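Local coordinates for protein cytochrome c551 (Achromobacter xylosoxidans, PDB 2ZON) that carries a single covalently attached c-type haem and probably shuttles electrons to a partner protein, at residues E13-S18 and G66-D71; L52-V55 and A61-P64; T54-K59 and A73-A78. All blocks are in the same frame, centred on the assembly; numbering follows the deposited sequence.

Interaction 1. Residues E13-S18 and G66-D71; sequences EKLYRS and GGTAAD. With HEM (protoporphyrin IX containing Fe), chain K.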
# COMPACT_ATOMS: atom_id res chain seq x y z
N GLU D 13 37.82 -6.27 3.23
CA GLU D 13 36.66 -5.42 2.99
C GLU D 13 35.51 -6.19 2.32
O GLU D 13 34.36 -6.06 2.71
CB GLU D 13 37.03 -4.20 2.15
CG GLU D 13 35.87 -3.22 1.95
CD GLU D 13 36.24 -1.99 1.15
OE1 GLU D 13 35.31 -1.21 0.84
OE2 GLU D 13 37.45 -1.78 0.83
N LYS D 14 35.83 -7.00 1.31
CA LYS D 14 34.81 -7.80 0.60
C LYS D 14 34.07 -8.71 1.58
O LYS D 14 32.83 -8.80 1.54
CB LYS D 14 35.47 -8.66 -0.49
CG LYS D 14 34.51 -9.51 -1.28
CD LYS D 14 35.28 -10.28 -2.33
CE LYS D 14 34.36 -11.11 -3.22
NZ LYS D 14 33.98 -12.38 -2.56
N LEU D 15 34.81 -9.40 2.44
CA LEU D 15 34.18 -10.25 3.45
C LEU D 15 33.34 -9.39 4.40
O LEU D 15 32.17 -9.72 4.70
CB LEU D 15 35.24 -11.00 4.25
CG LEU D 15 34.95 -12.39 4.83
CD1 LEU D 15 35.59 -12.56 6.22
CD2 LEU D 15 33.48 -12.87 4.80
N TYR D 16 33.92 -8.27 4.83
CA TYR D 16 33.22 -7.38 5.74
C TYR D 16 31.88 -6.97 5.12
O TYR D 16 30.83 -7.08 5.77
CB TYR D 16 34.06 -6.13 6.10
CG TYR D 16 33.26 -5.22 7.01
CD1 TYR D 16 33.30 -5.38 8.40
CD2 TYR D 16 32.41 -4.25 6.48
CE1 TYR D 16 32.51 -4.56 9.25
CE2 TYR D 16 31.63 -3.44 7.31
CZ TYR D 16 31.69 -3.59 8.68
OH TYR D 16 30.90 -2.78 9.46
N ARG D 17 31.91 -6.53 3.86
CA ARG D 17 30.71 -6.04 3.18
C ARG D 17 29.65 -7.12 2.95
O ARG D 17 28.47 -6.82 2.81
CB ARG D 17 31.08 -5.41 1.84
CG ARG D 17 31.13 -3.91 1.84
CD ARG D 17 32.16 -3.38 2.80
NE ARG D 17 32.26 -1.91 2.78
CZ ARG D 17 32.53 -1.19 1.69
NH1 ARG D 17 32.72 -1.79 0.52
NH2 ARG D 17 32.62 0.12 1.77
N SER D 18 30.09 -8.38 2.88
CA SER D 18 29.17 -9.47 2.59
C SER D 18 28.47 -9.97 3.85
O SER D 18 27.34 -10.45 3.77
CB SER D 18 29.93 -10.63 1.97
OG SER D 18 30.63 -11.33 2.98
N GLY D 66 32.52 -15.19 12.80
CA GLY D 66 31.60 -14.11 12.44
C GLY D 66 30.44 -14.62 11.61
O GLY D 66 29.86 -13.88 10.82
N GLY D 67 30.13 -15.91 11.78
CA GLY D 67 29.06 -16.58 11.03
C GLY D 67 29.36 -16.83 9.56
O GLY D 67 28.44 -16.97 8.75
N THR D 68 30.64 -16.91 9.21
CA THR D 68 31.02 -17.18 7.82
C THR D 68 31.77 -18.51 7.71
O THR D 68 32.08 -19.14 8.73
CB THR D 68 31.94 -16.07 7.26
OG1 THR D 68 33.24 -16.19 7.84
CG2 THR D 68 31.38 -14.69 7.55
N ALA D 69 32.05 -18.92 6.48
CA ALA D 69 32.88 -20.09 6.22
C ALA D 69 34.23 -19.66 5.65
O ALA D 69 34.93 -20.45 5.00
CB ALA D 69 32.18 -21.03 5.26
N ALA D 70 34.59 -18.40 5.88
CA ALA D 70 35.85 -17.84 5.35
C ALA D 70 37.05 -18.52 5.99
O ALA D 70 36.98 -18.97 7.13
CB ALA D 70 35.90 -16.35 5.60
N ASP D 71 38.16 -18.58 5.26
CA ASP D 71 39.37 -19.11 5.84
C ASP D 71 40.05 -18.10 6.79
O ASP D 71 39.69 -16.91 6.85
CB ASP D 71 40.30 -19.74 4.77
CG ASP D 71 41.01 -18.71 3.89
OD1 ASP D 71 40.91 -17.50 4.14
OD2 ASP D 71 41.69 -19.14 2.92
CHA HEM K . 33.10 -8.31 18.34
CHB HEM K . 34.97 -8.79 13.93
CHC HEM K . 30.84 -10.77 12.48
CHD HEM K . 28.75 -9.24 16.51
C1A HEM K . 34.05 -8.31 17.31
C2A HEM K . 35.41 -8.00 17.41
C3A HEM K . 35.93 -8.15 16.14
C4A HEM K . 34.90 -8.54 15.29
CMA HEM K . 37.38 -7.93 15.68
CAA HEM K . 36.15 -7.58 18.67
CBA HEM K . 36.51 -8.80 19.50
CGA HEM K . 36.21 -8.52 20.98
O1A HEM K . 35.12 -7.97 21.26
O2A HEM K . 37.10 -8.84 21.78
C1B HEM K . 34.06 -9.47 13.13
C2B HEM K . 34.28 -9.98 11.86
C3B HEM K . 33.11 -10.57 11.43
C4B HEM K . 32.18 -10.35 12.45
CMB HEM K . 35.64 -9.92 11.12
CAB HEM K . 32.86 -11.20 10.06
CBB HEM K . 33.86 -12.30 9.67
C1C HEM K . 29.83 -10.51 13.40
C2C HEM K . 28.47 -10.79 13.30
C3C HEM K . 27.84 -10.37 14.46
C4C HEM K . 28.86 -9.82 15.24
CMC HEM K . 27.82 -11.45 12.07
CAC HEM K . 26.33 -10.43 14.67
CBC HEM K . 25.64 -11.80 14.65
C1D HEM K . 29.74 -8.92 17.44
C2D HEM K . 29.58 -8.62 18.79
C3D HEM K . 30.82 -8.35 19.33
C4D HEM K . 31.73 -8.49 18.28
CMD HEM K . 28.24 -8.60 19.54
CAD HEM K . 31.15 -8.00 20.80
CBD HEM K . 31.25 -9.30 21.62
CGD HEM K . 30.97 -9.11 23.12
O1D HEM K . 31.66 -8.27 23.73
O2D HEM K . 30.06 -9.82 23.64
NA HEM K . 33.78 -8.62 16.03
NB HEM K . 32.78 -9.72 13.46
NC HEM K . 30.04 -9.92 14.59
ND HEM K . 31.05 -8.83 17.16
FE HEM K . 31.93 -9.23 15.32
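L15 reaches from helix 10-24 to T68 and A70 of the loop G66-D71, and is the residue of this helix segment that touches the loop. E13 takes no part in the contact; its OE1 forms a 2.7 Å salt bridge with R17 NH1, with the carboxylate carbon over the rim of one guanidinium face. L15 itself is buried and splits its two methyls: CD1 lies 3.9 Å from A70 CB, and CD2 is 3.9 Å from T68 CG2. CD1 also comes within 3.9 Å of HEM CBB, so the contact closes over a substituent of the c-type haem, in a crevice of the cytochrome c fold. T68 presents its methyl because OG1 is engaged in an ST turn, accepting from A70 N at 3.2 Å with an N-H...O angle of 163°, and donating to R65 O. Earlier in the loop, G66 O comes 3.4 Å from HEM CMC. The helical turn ends in a wider pi-type geometry, where S18 OG donates to L15 O at 2.8 Å, tilted out of the carbonyl plane; the S18 backbone also bonds to another protein chain of the assembly.

Interaction 2. Residues L52-V55 and A61-P64; sequences LATV and AMPP. With HEM (protoporphyrin IX containing Fe), chain K.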
# COMPACT_ATOMS: atom_id res chain seq x y z
N LEU D 52 41.57 -11.70 16.06
CA LEU D 52 41.32 -12.81 15.13
C LEU D 52 40.89 -14.08 15.88
O LEU D 52 39.95 -14.76 15.46
CB LEU D 52 42.52 -13.07 14.22
CG LEU D 52 42.40 -14.27 13.25
CD1 LEU D 52 41.27 -14.07 12.21
CD2 LEU D 52 43.71 -14.50 12.54
N ALA D 53 41.57 -14.38 16.98
CA ALA D 53 41.22 -15.54 17.83
C ALA D 53 39.79 -15.45 18.37
O ALA D 53 39.07 -16.45 18.43
CB ALA D 53 42.22 -15.69 18.98
N THR D 54 39.38 -14.25 18.76
CA THR D 54 38.02 -14.03 19.21
C THR D 54 36.99 -14.26 18.09
O THR D 54 35.92 -14.83 18.33
CB THR D 54 37.88 -12.62 19.82
OG1 THR D 54 38.77 -12.53 20.94
CG2 THR D 54 36.45 -12.35 20.28
N VAL D 55 37.31 -13.80 16.88
CA VAL D 55 36.40 -13.95 15.73
C VAL D 55 36.22 -15.43 15.42
O VAL D 55 35.09 -15.90 15.26
CB VAL D 55 36.90 -13.17 14.49
CG1 VAL D 55 36.09 -13.51 13.24
CG2 VAL D 55 36.84 -11.66 14.77
N ALA D 61 27.03 -12.55 21.20
CA ALA D 61 26.13 -12.61 20.04
C ALA D 61 26.87 -12.74 18.70
O ALA D 61 26.22 -12.86 17.66
CB ALA D 61 25.22 -11.39 20.02
N MET D 62 28.20 -12.70 18.72
CA MET D 62 28.99 -12.94 17.50
C MET D 62 29.25 -14.43 17.36
O MET D 62 29.98 -15.00 18.16
CB MET D 62 30.32 -12.20 17.49
CG MET D 62 31.12 -12.50 16.18
SD MET D 62 32.56 -11.46 15.90
CE MET D 62 33.47 -11.76 17.43
N PRO D 63 28.68 -15.05 16.31
CA PRO D 63 28.85 -16.49 16.13
C PRO D 63 30.27 -16.84 15.68
O PRO D 63 30.98 -15.98 15.16
CB PRO D 63 27.83 -16.84 15.04
CG PRO D 63 27.69 -15.59 14.25
CD PRO D 63 27.86 -14.46 15.23
N PRO D 64 30.69 -18.09 15.88
CA PRO D 64 32.05 -18.46 15.42
C PRO D 64 32.32 -18.04 13.96
O PRO D 64 31.44 -18.14 13.10
CB PRO D 64 32.07 -19.98 15.57
CG PRO D 64 31.10 -20.24 16.71
CD PRO D 64 29.99 -19.23 16.51
CHA HEM K . 33.10 -8.31 18.34
CHB HEM K . 34.97 -8.79 13.93
CHC HEM K . 30.84 -10.77 12.48
CHD HEM K . 28.75 -9.24 16.51
C1A HEM K . 34.05 -8.31 17.31
C2A HEM K . 35.41 -8.00 17.41
C3A HEM K . 35.93 -8.15 16.14
C4A HEM K . 34.90 -8.54 15.29
CMA HEM K . 37.38 -7.93 15.68
CAA HEM K . 36.15 -7.58 18.67
CBA HEM K . 36.51 -8.80 19.50
CGA HEM K . 36.21 -8.52 20.98
O1A HEM K . 35.12 -7.97 21.26
O2A HEM K . 37.10 -8.84 21.78
C1B HEM K . 34.06 -9.47 13.13
C2B HEM K . 34.28 -9.98 11.86
C3B HEM K . 33.11 -10.57 11.43
C4B HEM K . 32.18 -10.35 12.45
CMB HEM K . 35.64 -9.92 11.12
CAB HEM K . 32.86 -11.20 10.06
CBB HEM K . 33.86 -12.30 9.67
C1C HEM K . 29.83 -10.51 13.40
C2C HEM K . 28.47 -10.79 13.30
C3C HEM K . 27.84 -10.37 14.46
C4C HEM K . 28.86 -9.82 15.24
CMC HEM K . 27.82 -11.45 12.07
CAC HEM K . 26.33 -10.43 14.67
CBC HEM K . 25.64 -11.80 14.65
C1D HEM K . 29.74 -8.92 17.44
C2D HEM K . 29.58 -8.62 18.79
C3D HEM K . 30.82 -8.35 19.33
C4D HEM K . 31.73 -8.49 18.28
CMD HEM K . 28.24 -8.60 19.54
CAD HEM K . 31.15 -8.00 20.80
CBD HEM K . 31.25 -9.30 21.62
CGD HEM K . 30.97 -9.11 23.12
O1D HEM K . 31.66 -8.27 23.73
O2D HEM K . 30.06 -9.82 23.64
NA HEM K . 33.78 -8.62 16.03
NB HEM K . 32.78 -9.72 13.46
NC HEM K . 30.04 -9.92 14.59
ND HEM K . 31.05 -8.83 17.16
FE HEM K . 31.93 -9.23 15.32
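M62 and V55 lie over the same face of the porphyrin, M62 across its centre and V55 near its periphery; H24 NE2 binds the iron on the opposite face. This is the histidine-methionine axial pair of a class I cytochrome c, with the methionine carried by the loop A61-P64. M62 SD is 2.4 Å from HEM FE. The side chain spans the macrocycle: CB is above C1D of ring D, CG sits 3.2 Å from HEM NC, and CE lies across the iron from CG, over ring A on the same face, 3.5 Å from HEM NA. CG lies anti to the backbone N (chi1 179°), and the chain then bends at the sulfur (chi3 56°), which carries the terminal methyl toward helix 48-57. There CE meets V55 CA at 4.0 Å, packs against V55 CG2 at 4.3 Å and sits beside the T54 carbonyl oxygen and the methyl CG2 of T54. V55 CG2 presses on the macrocycle, 3.5 Å from HEM CHB. At the propionate edge T54 CG2 touches HEM CBA at 3.6 Å, its hydroxyl being bonded to A50 O within the helix. The edge bearing CBC is lined by P63 CD and by the A61 carbonyl; A61 and P63 also pack against another protein chain, which brings this haem edge close to the interface, consistent with electron exchange there. Beyond M62 the two backbones close up, with V55 O 3.7 Å from P64 C.

Interaction 3. Residues T54-K59 and A73-A78; sequences TVLKGK and ATLRAA. With HEM (protoporphyrin IX containing Fe), chain K.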
# COMPACT_ATOMS: atom_id res chain seq x y z
N THR D 54 39.38 -14.25 18.76
CA THR D 54 38.02 -14.03 19.21
C THR D 54 36.99 -14.26 18.09
O THR D 54 35.92 -14.83 18.33
CB THR D 54 37.88 -12.62 19.82
OG1 THR D 54 38.77 -12.53 20.94
CG2 THR D 54 36.45 -12.35 20.28
N VAL D 55 37.31 -13.80 16.88
CA VAL D 55 36.40 -13.95 15.73
C VAL D 55 36.22 -15.43 15.42
O VAL D 55 35.09 -15.90 15.26
CB VAL D 55 36.90 -13.17 14.49
CG1 VAL D 55 36.09 -13.51 13.24
CG2 VAL D 55 36.84 -11.66 14.77
N LEU D 56 37.33 -16.17 15.38
CA LEU D 56 37.30 -17.61 15.10
C LEU D 56 36.45 -18.37 16.12
O LEU D 56 35.62 -19.21 15.75
CB LEU D 56 38.72 -18.17 15.09
CG LEU D 56 39.57 -17.94 13.85
CD1 LEU D 56 40.99 -18.44 14.12
CD2 LEU D 56 38.98 -18.68 12.66
N LYS D 57 36.64 -18.03 17.40
CA LYS D 57 35.94 -18.71 18.49
C LYS D 57 34.47 -18.34 18.54
O LYS D 57 33.61 -19.21 18.77
CB LYS D 57 36.61 -18.38 19.83
CG LYS D 57 35.94 -19.02 21.05
CD LYS D 57 36.83 -18.94 22.29
CE LYS D 57 36.34 -19.88 23.40
NZ LYS D 57 35.00 -19.49 23.96
N GLY D 58 34.18 -17.06 18.31
CA GLY D 58 32.86 -16.50 18.58
C GLY D 58 32.91 -15.88 19.96
O GLY D 58 33.74 -16.28 20.78
N LYS D 59 32.04 -14.91 20.22
CA LYS D 59 31.97 -14.23 21.52
C LYS D 59 30.60 -13.59 21.64
O LYS D 59 30.20 -12.82 20.77
CB LYS D 59 33.07 -13.15 21.62
CG LYS D 59 33.23 -12.44 22.97
CD LYS D 59 34.34 -11.39 22.85
CE LYS D 59 34.81 -10.83 24.17
NZ LYS D 59 33.86 -9.83 24.69
N ALA D 73 42.98 -16.69 6.79
CA ALA D 73 43.62 -15.53 6.13
C ALA D 73 42.61 -14.45 5.73
O ALA D 73 42.91 -13.25 5.81
CB ALA D 73 44.42 -15.98 4.91
N THR D 74 41.43 -14.87 5.27
CA THR D 74 40.43 -13.91 4.82
C THR D 74 39.86 -13.23 6.07
O THR D 74 39.64 -12.02 6.07
CB THR D 74 39.31 -14.58 4.00
OG1 THR D 74 39.88 -15.23 2.86
CG2 THR D 74 38.28 -13.54 3.52
N LEU D 75 39.60 -14.02 7.12
CA LEU D 75 39.15 -13.44 8.39
C LEU D 75 40.19 -12.45 8.96
O LEU D 75 39.83 -11.39 9.46
CB LEU D 75 38.80 -14.52 9.42
CG LEU D 75 37.57 -15.38 9.12
CD1 LEU D 75 37.54 -16.65 9.97
CD2 LEU D 75 36.29 -14.60 9.33
N ARG D 76 41.47 -12.81 8.88
CA ARG D 76 42.53 -11.89 9.32
C ARG D 76 42.45 -10.56 8.57
O ARG D 76 42.59 -9.48 9.17
CB ARG D 76 43.90 -12.52 9.13
CG ARG D 76 45.05 -11.58 9.48
CD ARG D 76 46.39 -12.25 9.30
NE ARG D 76 46.55 -13.32 10.27
CZ ARG D 76 46.42 -14.61 10.00
NH1 ARG D 76 46.56 -15.50 10.97
NH2 ARG D 76 46.15 -15.02 8.76
N ALA D 77 42.22 -10.66 7.26
CA ALA D 77 42.11 -9.49 6.39
C ALA D 77 40.90 -8.62 6.74
O ALA D 77 40.97 -7.39 6.67
CB ALA D 77 42.06 -9.92 4.92
N ALA D 78 39.79 -9.26 7.14
CA ALA D 78 38.60 -8.52 7.52
C ALA D 78 38.82 -7.82 8.87
O ALA D 78 38.42 -6.67 9.04
CB ALA D 78 37.36 -9.44 7.56
CHA HEM K . 33.10 -8.31 18.34
CHB HEM K . 34.97 -8.79 13.93
CHC HEM K . 30.84 -10.77 12.48
CHD HEM K . 28.75 -9.24 16.51
C1A HEM K . 34.05 -8.31 17.31
C2A HEM K . 35.41 -8.00 17.41
C3A HEM K . 35.93 -8.15 16.14
C4A HEM K . 34.90 -8.54 15.29
CMA HEM K . 37.38 -7.93 15.68
CAA HEM K . 36.15 -7.58 18.67
CBA HEM K . 36.51 -8.80 19.50
CGA HEM K . 36.21 -8.52 20.98
O1A HEM K . 35.12 -7.97 21.26
O2A HEM K . 37.10 -8.84 21.78
C1B HEM K . 34.06 -9.47 13.13
C2B HEM K . 34.28 -9.98 11.86
C3B HEM K . 33.11 -10.57 11.43
C4B HEM K . 32.18 -10.35 12.45
CMB HEM K . 35.64 -9.92 11.12
CAB HEM K . 32.86 -11.20 10.06
CBB HEM K . 33.86 -12.30 9.67
C1C HEM K . 29.83 -10.51 13.40
C2C HEM K . 28.47 -10.79 13.30
C3C HEM K . 27.84 -10.37 14.46
C4C HEM K . 28.86 -9.82 15.24
CMC HEM K . 27.82 -11.45 12.07
CAC HEM K . 26.33 -10.43 14.67
CBC HEM K . 25.64 -11.80 14.65
C1D HEM K . 29.74 -8.92 17.44
C2D HEM K . 29.58 -8.62 18.79
C3D HEM K . 30.82 -8.35 19.33
C4D HEM K . 31.73 -8.49 18.28
CMD HEM K . 28.24 -8.60 19.54
CAD HEM K . 31.15 -8.00 20.80
CBD HEM K . 31.25 -9.30 21.62
CGD HEM K . 30.97 -9.11 23.12
O1D HEM K . 31.66 -8.27 23.73
O2D HEM K . 30.06 -9.82 23.64
NA HEM K . 33.78 -8.62 16.03
NB HEM K . 32.78 -9.72 13.46
NC HEM K . 30.04 -9.92 14.59
ND HEM K . 31.05 -8.83 17.16
FE HEM K . 31.93 -9.23 15.32
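L75 fits its two methyls against successive residues of helix 48-57. CD1 meets L56 CD2 at 3.7 Å, and CD2 lies 4.1 Å from V55 CG1. L75 CD2 also lies 3.4 Å from HEM CBB, so one branch of L75 bridges helix 48-57 and the cofactor. The CB of L56 is set to one side, but its end, through CD2, comes nearer. V55 CG1, trans to the backbone N (chi1 170°), points to L75 of helix 72-85, while CG2 is on the haem. L75 also touches L15, L52, R65, T68 and A70. One turn on, A78 CB lies 4.0 Å from HEM CMB. Helix 48-57 closes with G58 N bonded to T54 O at 2.8 Å, and G58 then leaves helical geometry with positive phi. This redirects the chain so that K59, bent only at its last torsion, sets NZ 2.9 Å from HEM O1D in a hydrogen bond; its charge probably offsets that of the propionates, since CE also nears the other one. Further out, R76 is salt-bridged to E72. Two helices joined by apolar side chains over a haem edge, with a lysine at the propionates, form one wall of the haem crevice in this cytochrome c fold.

How the interactions relate
The three contacts ring one side of a single haem, in a chain of 87 residues. Centres of interactions 2 and 3 are about 6 Å apart, those of 1 and 3 about 9 Å, and those of 1 and 2 about 12 Å. Interactions 2 and 3 share T54 and V55 on helix 48-57. Along the chain interaction 2 is nested within the loop that interaction 1 closes, whereas 1 and 3 alternate. L75 of interaction 3 touches L15, T68 and A70 of interaction 1, and L52 of interaction 2. Helix 48-57 backs the loop carrying the axial M62, while L75 of helix 72-85 links it to helix 10-24 beside the haem, the centre of the probable electron-transfer role.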